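Long-range contacts in fatty acid synthase 1, isoform A (Drosophila melanogaster, PDB 6FN6), which probably builds long-chain saturated fatty acids from acetyl-CoA and malonyl-CoA using NADPH, this portion being its dehydratase, enoylreductase and ketoreductase region: residues S299-L304 / N373-F378; E602-Y607 / C666-R671; E118-S123 / P224-S229. All blocks are in the same frame, centred on the assembly; numbering follows the deposited sequence.

Interaction 1: residues S299-L304 / N373-F378; sequences SGAVKL and NCHFVF
Leu304 lays its CD1 methyl over one face of the imidazole of His375. The methyl carbon sits 3.7 Å from the ring centroid, and the line between them leans 22° from the ring normal, a CH-pi contact. The methyl is displaced toward the CG-CD2 side: CD1 of Leu304 is 3.5 Å from CG of His375, whereas it stays farther from NE2. The torsion of Leu304 explains this position, since its CG lies anti to the backbone N (chi1 -155°) and the branch is carried across to the ring. The other methyl, CD2 of Leu304, meets the edge of the Phe376 ring, 4.3 Å from CE2. Two further neighbours approach the imidazole obliquely: the carbonyl O of Lys303, 3.4 Å from CE1 of His375, and, more loosely, CB of Ala301, 4.1 Å from NE2 of His375.

No hydrogen bond joins the two segments, but ND1 of His375 is bonded to the backbone N of Lys305, just beyond 299-304, so the ring is held at a nitrogen as well as by its face. An alanine at this site would be likely to leave the Lys305 amide without that acceptor and the CD1 methyl of Leu304 without the surface it rests on. Ile295 on Leu304 and Ile291 and Ile294 on Phe376, all from helix 279-296, continue the apolar surroundings. Strands 303-309 and 374-380 are parallel neighbours in the order 359-362, 334-341, 303-309, 374-380, 402-409, 438-445, 426-433, which, with 438-445 antiparallel, is consistent with the pseudo-methyltransferase domain of animal fatty acid synthases. Mainly apolar across the two segments, the contact has its polar anchor at ND1; because a backbone amide can only donate, a neutral His375 would probably carry its proton on NE2.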
# COMPACT_ATOMS: atom_id res chain seq x y z
N SER A 299 9.16 47.76 -58.56
CA SER A 299 8.64 48.86 -57.75
C SER A 299 7.96 48.27 -56.52
O SER A 299 8.47 47.32 -55.92
CB SER A 299 7.68 49.73 -58.57
OG SER A 299 6.57 48.98 -59.05
N GLY A 300 6.81 48.82 -56.13
CA GLY A 300 6.11 48.34 -54.95
C GLY A 300 5.01 47.36 -55.31
O GLY A 300 3.85 47.56 -54.95
N ALA A 301 5.38 46.29 -56.01
CA ALA A 301 4.42 45.27 -56.41
C ALA A 301 4.11 44.32 -55.26
O ALA A 301 5.01 43.80 -54.61
CB ALA A 301 4.93 44.50 -57.61
N VAL A 302 2.82 44.11 -55.02
CA VAL A 302 2.37 43.19 -53.97
C VAL A 302 2.11 41.81 -54.58
O VAL A 302 2.20 40.79 -53.88
CB VAL A 302 1.12 43.72 -53.24
CG1 VAL A 302 -0.03 43.94 -54.21
CG2 VAL A 302 0.71 42.77 -52.13
N LYS A 303 1.77 41.78 -55.86
CA LYS A 303 1.60 40.52 -56.58
C LYS A 303 2.57 40.42 -57.75
O LYS A 303 2.78 41.39 -58.48
CB LYS A 303 0.16 40.37 -57.09
CG LYS A 303 -0.80 39.67 -56.14
CD LYS A 303 -1.42 40.63 -55.14
CE LYS A 303 -2.44 39.93 -54.25
NZ LYS A 303 -3.11 40.87 -53.31
N LEU A 304 3.18 39.25 -57.91
CA LEU A 304 4.13 39.00 -58.98
C LEU A 304 3.62 37.92 -59.94
O LEU A 304 3.45 36.77 -59.55
CB LEU A 304 5.49 38.59 -58.40
CG LEU A 304 6.70 38.88 -59.29
CD1 LEU A 304 6.96 40.38 -59.35
CD2 LEU A 304 7.92 38.13 -58.80
N ASN A 373 0.43 41.10 -69.53
CA ASN A 373 1.06 41.80 -68.42
C ASN A 373 1.64 40.88 -67.35
O ASN A 373 1.20 40.89 -66.20
CB ASN A 373 0.05 42.74 -67.76
CG ASN A 373 -0.45 43.81 -68.71
OD1 ASN A 373 0.28 44.73 -69.05
ND2 ASN A 373 -1.70 43.69 -69.13
N CYS A 374 2.64 40.09 -67.73
CA CYS A 374 3.38 39.27 -66.78
C CYS A 374 4.63 40.02 -66.31
O CYS A 374 5.13 40.88 -67.03
CB CYS A 374 3.77 37.93 -67.40
SG CYS A 374 2.37 36.90 -67.87
N HIS A 375 5.13 39.68 -65.13
CA HIS A 375 6.38 40.25 -64.66
C HIS A 375 7.56 39.50 -65.27
O HIS A 375 8.64 40.07 -65.45
CB HIS A 375 6.47 40.21 -63.13
CG HIS A 375 5.67 41.28 -62.45
ND1 HIS A 375 4.32 41.15 -62.20
CD2 HIS A 375 6.03 42.49 -61.96
CE1 HIS A 375 3.88 42.23 -61.59
NE2 HIS A 375 4.90 43.06 -61.43
N PHE A 376 7.36 38.23 -65.58
CA PHE A 376 8.40 37.45 -66.24
C PHE A 376 7.84 36.25 -67.00
O PHE A 376 6.71 35.83 -66.77
CB PHE A 376 9.44 36.97 -65.21
CG PHE A 376 8.91 35.95 -64.24
CD1 PHE A 376 8.87 34.60 -64.57
CD2 PHE A 376 8.48 36.33 -62.98
CE1 PHE A 376 8.39 33.66 -63.68
CE2 PHE A 376 8.00 35.40 -62.08
CZ PHE A 376 7.96 34.06 -62.43
N VAL A 377 8.66 35.73 -67.90
CA VAL A 377 8.34 34.51 -68.64
C VAL A 377 9.57 33.62 -68.61
O VAL A 377 10.66 34.05 -69.00
CB VAL A 377 7.89 34.81 -70.08
CG1 VAL A 377 7.66 33.52 -70.85
CG2 VAL A 377 6.63 35.66 -70.08
N PHE A 378 9.40 32.39 -68.14
CA PHE A 378 10.50 31.43 -68.14
C PHE A 378 10.38 30.49 -69.34
O PHE A 378 9.28 30.07 -69.70
CB PHE A 378 10.53 30.63 -66.84
CG PHE A 378 11.61 29.60 -66.80
CD1 PHE A 378 12.91 29.94 -66.44
CD2 PHE A 378 11.35 28.28 -67.13
CE1 PHE A 378 13.91 28.99 -66.40
CE2 PHE A 378 12.35 27.32 -67.10
CZ PHE A 378 13.63 27.68 -66.73

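Interaction 2: residues E602-Y607 / C666-R671; sequences ETCTVY and CVASKR
The carboxylate of Glu602 turns OE1 toward Lys670 NZ at 3.5 Å, a salt bridge whose hydrogen bond is weak, while farther along the two segments the Tyr607 ring has Thr605 O in its plane at the edge and one face of the Arg671 guanidinium carries Ser669 OG, offset toward the rim. The Glu602 chain reaches the lysine because it bends at its second torsion (chi2 75°), and Lys670 bends at its last one to meet it.

Between these ends runs an antiparallel pairing. Glu602 and Ala668 exchange two backbone bonds, with Ala668 N to Glu602 O at 2.8 Å. Cys604 and Cys666 form the next hydrogen-bonded pair, in which Cys604 N reaches Cys666 O at 2.7 Å and the N-H points almost straight at the oxygen (174°). The intervening non-hydrogen-bonded pair, Thr603 and Val667, brings OG1 of Thr603 to 3.8 Å from CG2 of Val667 on the face opposite the side chains of Glu602, Cys604, Cys666 and Ala668. The strand directions differ by 126° rather than 180°, evidence of strong twist. Despite their pairing, the cysteines form no disulfide: SG of Cys604 and SG of Cys666 are 7.2 Å apart. CG2 of Val606 packs on CB of Cys666 at 3.9 Å.

Phe643 of strand 642-646 touches Cys604, Val606, Cys666 and Ala668, and Met673 of strand 673-675 touches Glu602 and Ala668. Arg671 reaches helix 844-860, bonding Gln847 through NE. The mixed sheet holding strands 601-611 and 665-669 is consistent with the GroES-like part of a medium-chain reductase-type enoylreductase.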
# COMPACT_ATOMS: atom_id res chain seq x y z
N GLU A 602 38.83 10.25 -14.37
CA GLU A 602 39.65 9.75 -15.46
C GLU A 602 38.93 9.87 -16.80
O GLU A 602 37.83 9.34 -16.96
CB GLU A 602 40.04 8.29 -15.20
CG GLU A 602 41.06 7.71 -16.17
CD GLU A 602 42.46 8.22 -15.93
OE1 GLU A 602 42.62 9.24 -15.22
OE2 GLU A 602 43.42 7.60 -16.44
N THR A 603 39.55 10.55 -17.75
CA THR A 603 38.99 10.68 -19.08
C THR A 603 39.33 9.43 -19.88
O THR A 603 40.51 9.13 -20.10
CB THR A 603 39.52 11.93 -19.81
OG1 THR A 603 39.39 13.08 -18.96
CG2 THR A 603 38.73 12.18 -21.10
N CYS A 604 38.31 8.70 -20.29
CA CYS A 604 38.50 7.44 -21.00
C CYS A 604 38.04 7.54 -22.45
O CYS A 604 37.22 8.38 -22.80
CB CYS A 604 37.75 6.31 -20.30
SG CYS A 604 38.22 6.07 -18.56
N THR A 605 38.59 6.66 -23.29
CA THR A 605 38.15 6.56 -24.68
C THR A 605 37.10 5.47 -24.78
O THR A 605 37.34 4.33 -24.39
CB THR A 605 39.33 6.23 -25.62
OG1 THR A 605 40.42 7.12 -25.36
CG2 THR A 605 38.90 6.37 -27.08
N VAL A 606 35.93 5.82 -25.30
CA VAL A 606 34.81 4.90 -25.33
C VAL A 606 34.88 4.02 -26.57
O VAL A 606 35.07 4.51 -27.68
CB VAL A 606 33.46 5.65 -25.28
CG1 VAL A 606 32.29 4.68 -25.31
CG2 VAL A 606 33.40 6.52 -24.03
N TYR A 607 34.73 2.71 -26.36
CA TYR A 607 34.69 1.75 -27.45
C TYR A 607 33.29 1.16 -27.57
O TYR A 607 32.73 1.07 -28.66
CB TYR A 607 35.71 0.64 -27.22
CG TYR A 607 37.12 1.02 -27.63
CD1 TYR A 607 37.82 1.99 -26.93
CD2 TYR A 607 37.75 0.40 -28.70
CE1 TYR A 607 39.11 2.34 -27.29
CE2 TYR A 607 39.03 0.75 -29.07
CZ TYR A 607 39.71 1.72 -28.36
OH TYR A 607 40.99 2.07 -28.72
N CYS A 666 34.53 9.74 -22.27
CA CYS A 666 33.77 9.90 -21.04
C CYS A 666 34.69 10.03 -19.84
O CYS A 666 35.74 9.39 -19.77
CB CYS A 666 32.81 8.72 -20.84
SG CYS A 666 31.70 8.90 -19.42
N VAL A 667 34.31 10.88 -18.89
CA VAL A 667 35.03 11.02 -17.64
C VAL A 667 34.41 10.09 -16.60
O VAL A 667 33.27 10.28 -16.19
CB VAL A 667 35.03 12.48 -17.15
CG1 VAL A 667 35.77 12.61 -15.82
CG2 VAL A 667 35.64 13.40 -18.19
N ALA A 668 35.17 9.09 -16.18
CA ALA A 668 34.68 8.09 -15.23
C ALA A 668 35.35 8.22 -13.87
O ALA A 668 36.49 8.69 -13.77
CB ALA A 668 34.89 6.69 -15.79
N SER A 669 34.63 7.82 -12.82
CA SER A 669 35.16 7.83 -11.46
C SER A 669 35.92 6.54 -11.16
O SER A 669 35.41 5.44 -11.40
CB SER A 669 34.03 8.02 -10.45
OG SER A 669 34.50 7.86 -9.12
N LYS A 670 37.14 6.66 -10.62
CA LYS A 670 37.98 5.49 -10.38
C LYS A 670 37.31 4.51 -9.43
O LYS A 670 37.47 3.30 -9.56
CB LYS A 670 39.33 5.90 -9.80
CG LYS A 670 40.13 6.88 -10.65
CD LYS A 670 41.44 7.24 -9.96
CE LYS A 670 42.17 8.37 -10.69
NZ LYS A 670 42.72 7.94 -12.00
N ARG A 671 36.54 5.04 -8.48
CA ARG A 671 35.85 4.19 -7.53
C ARG A 671 34.93 3.22 -8.27
O ARG A 671 34.80 2.06 -7.88
CB ARG A 671 35.04 5.02 -6.53
CG ARG A 671 35.89 5.94 -5.66
CD ARG A 671 35.05 6.62 -4.60
NE ARG A 671 34.07 7.53 -5.18
CZ ARG A 671 34.24 8.85 -5.31
NH1 ARG A 671 35.37 9.42 -4.92
NH2 ARG A 671 33.28 9.59 -5.85

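Interaction 3: residues E118-S123 / P224-S229; sequences EEQTPS and PVQWYS
Gln120 reaches strand 224-228 through its amide nitrogen, which serves two acceptors. NE2 of Gln120 is 3.2 Å from OE1 of Gln226, in a nearly straight bond (174°) lying in the planes of both amides. The same nitrogen reaches Trp227 O at 3.2 Å, although here it stands above the carbonyl plane. OE1 of Gln226 also receives a weak bond from the backbone N of Gln120, at 3.3 Å, so one oxygen is gripped twice by a single residue. The Gln120 chain is extended (chi2 170°), which lays its amide over a face of Tyr228, the two planes 24° apart. CG of Gln120 touches CE2 of Tyr228 at 3.7 Å. Beyond the ring, Tyr228 OH donates to Glu118 O at 2.9 Å.

In the second shell, Thr161 OG1 holds NE2 of Gln226 weakly, and Leu117 touches Tyr228. Backbone bonds of Gln226 to Lys235 and of Trp227 to Ser160 fix the strand between its neighbours. The loop 118-123 connects strand 98-105 to strand 129-130, so the contact pins the segment linking the two predicted hotdog folds of the dehydratase to the C-terminal one.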
# COMPACT_ATOMS: atom_id res chain seq x y z
N GLU A 118 3.82 32.07 10.89
CA GLU A 118 4.03 33.51 10.80
C GLU A 118 4.70 33.88 9.49
O GLU A 118 5.42 33.08 8.90
CB GLU A 118 4.87 33.99 11.99
CG GLU A 118 4.11 34.07 13.30
CD GLU A 118 3.10 35.20 13.33
OE1 GLU A 118 3.01 35.94 12.33
OE2 GLU A 118 2.39 35.34 14.34
N GLU A 119 4.44 35.11 9.04
CA GLU A 119 4.99 35.60 7.77
C GLU A 119 6.51 35.52 7.73
O GLU A 119 7.18 35.67 8.74
CB GLU A 119 4.54 37.05 7.54
CG GLU A 119 3.06 37.20 7.22
CD GLU A 119 2.70 38.61 6.79
OE1 GLU A 119 3.36 39.14 5.87
OE2 GLU A 119 1.76 39.19 7.37
N GLN A 120 7.04 35.28 6.53
CA GLN A 120 8.48 35.23 6.31
C GLN A 120 9.01 36.60 5.91
O GLN A 120 8.27 37.43 5.39
CB GLN A 120 8.83 34.20 5.24
CG GLN A 120 8.57 32.76 5.63
CD GLN A 120 8.70 31.80 4.46
OE1 GLN A 120 9.61 30.98 4.41
NE2 GLN A 120 7.77 31.90 3.51
N THR A 121 10.29 36.84 6.17
CA THR A 121 10.93 38.07 5.74
C THR A 121 11.27 37.98 4.25
O THR A 121 11.94 37.04 3.83
CB THR A 121 12.23 38.36 6.53
OG1 THR A 121 11.97 38.28 7.93
CG2 THR A 121 12.76 39.75 6.19
N PRO A 122 10.79 38.94 3.44
CA PRO A 122 11.07 38.87 2.00
C PRO A 122 12.55 38.78 1.68
O PRO A 122 13.37 39.37 2.38
CB PRO A 122 10.48 40.18 1.46
CG PRO A 122 9.44 40.57 2.44
CD PRO A 122 9.94 40.11 3.77
N SER A 123 12.89 38.03 0.63
CA SER A 123 14.27 37.90 0.18
C SER A 123 14.73 39.18 -0.49
O SER A 123 14.02 39.76 -1.31
CB SER A 123 14.42 36.72 -0.78
OG SER A 123 15.76 36.57 -1.21
N PRO A 224 -1.27 38.41 1.12
CA PRO A 224 0.03 37.75 1.24
C PRO A 224 -0.00 36.25 0.96
O PRO A 224 -0.93 35.57 1.40
CB PRO A 224 0.42 38.00 2.71
CG PRO A 224 -0.45 39.09 3.19
CD PRO A 224 -1.72 38.98 2.41
N VAL A 225 1.00 35.75 0.23
CA VAL A 225 1.15 34.32 0.02
C VAL A 225 2.53 33.90 0.51
O VAL A 225 3.51 34.62 0.33
CB VAL A 225 0.94 33.94 -1.47
CG1 VAL A 225 1.96 34.64 -2.35
CG2 VAL A 225 1.01 32.44 -1.65
N GLN A 226 2.59 32.73 1.15
CA GLN A 226 3.83 32.24 1.74
C GLN A 226 4.18 30.85 1.23
O GLN A 226 3.30 30.02 0.99
CB GLN A 226 3.71 32.21 3.27
CG GLN A 226 3.30 33.53 3.89
CD GLN A 226 4.38 34.59 3.79
OE1 GLN A 226 5.57 34.27 3.71
NE2 GLN A 226 3.98 35.85 3.80
N TRP A 227 5.47 30.61 1.05
CA TRP A 227 5.97 29.29 0.66
C TRP A 227 7.05 28.82 1.63
O TRP A 227 8.16 29.35 1.63
CB TRP A 227 6.50 29.31 -0.77
CG TRP A 227 7.38 28.14 -1.11
CD1 TRP A 227 8.68 28.18 -1.52
CD2 TRP A 227 7.02 26.75 -1.05
NE1 TRP A 227 9.15 26.91 -1.73
CE2 TRP A 227 8.15 26.01 -1.45
CE3 TRP A 227 5.85 26.06 -0.71
CZ2 TRP A 227 8.15 24.62 -1.52
CZ3 TRP A 227 5.85 24.68 -0.78
CH2 TRP A 227 7.00 23.97 -1.17
N TYR A 228 6.71 27.83 2.45
CA TYR A 228 7.65 27.24 3.40
C TYR A 228 8.21 25.94 2.83
O TYR A 228 7.53 24.91 2.83
CB TYR A 228 6.96 26.99 4.74
CG TYR A 228 6.22 28.19 5.28
CD1 TYR A 228 4.90 28.43 4.92
CD2 TYR A 228 6.83 29.09 6.14
CE1 TYR A 228 4.21 29.52 5.41
CE2 TYR A 228 6.15 30.19 6.64
CZ TYR A 228 4.84 30.40 6.27
OH TYR A 228 4.16 31.49 6.76
N SER A 229 9.45 25.99 2.36
CA SER A 229 10.05 24.87 1.65
C SER A 229 10.34 23.66 2.55
O SER A 229 10.31 22.52 2.09
CB SER A 229 11.34 25.32 0.96
OG SER A 229 12.26 25.85 1.89

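Along the chain the contacts follow one another in series: interaction 3 closes first, then interaction 1, then interaction 2. The strands involved belong to three different sheets, and in interaction 3 a loop packs on one of them. Interaction 3 lies in the dehydratase, predicted to be a double hotdog, interaction 1 in the probable pseudo-methyltransferase sheet, and interaction 2 in the likely enoylreductase. The centres of interactions 1 and 3 are about 66 Å apart. Those of interactions 1 and 2 are about 63 Å apart. Even the nearest atoms of interactions 2 and 3 are about 28 Å apart. Interaction 1 lies across the centre of the chain from both others. This spacing matches a multidomain enzyme in which each contact lies within its own domain.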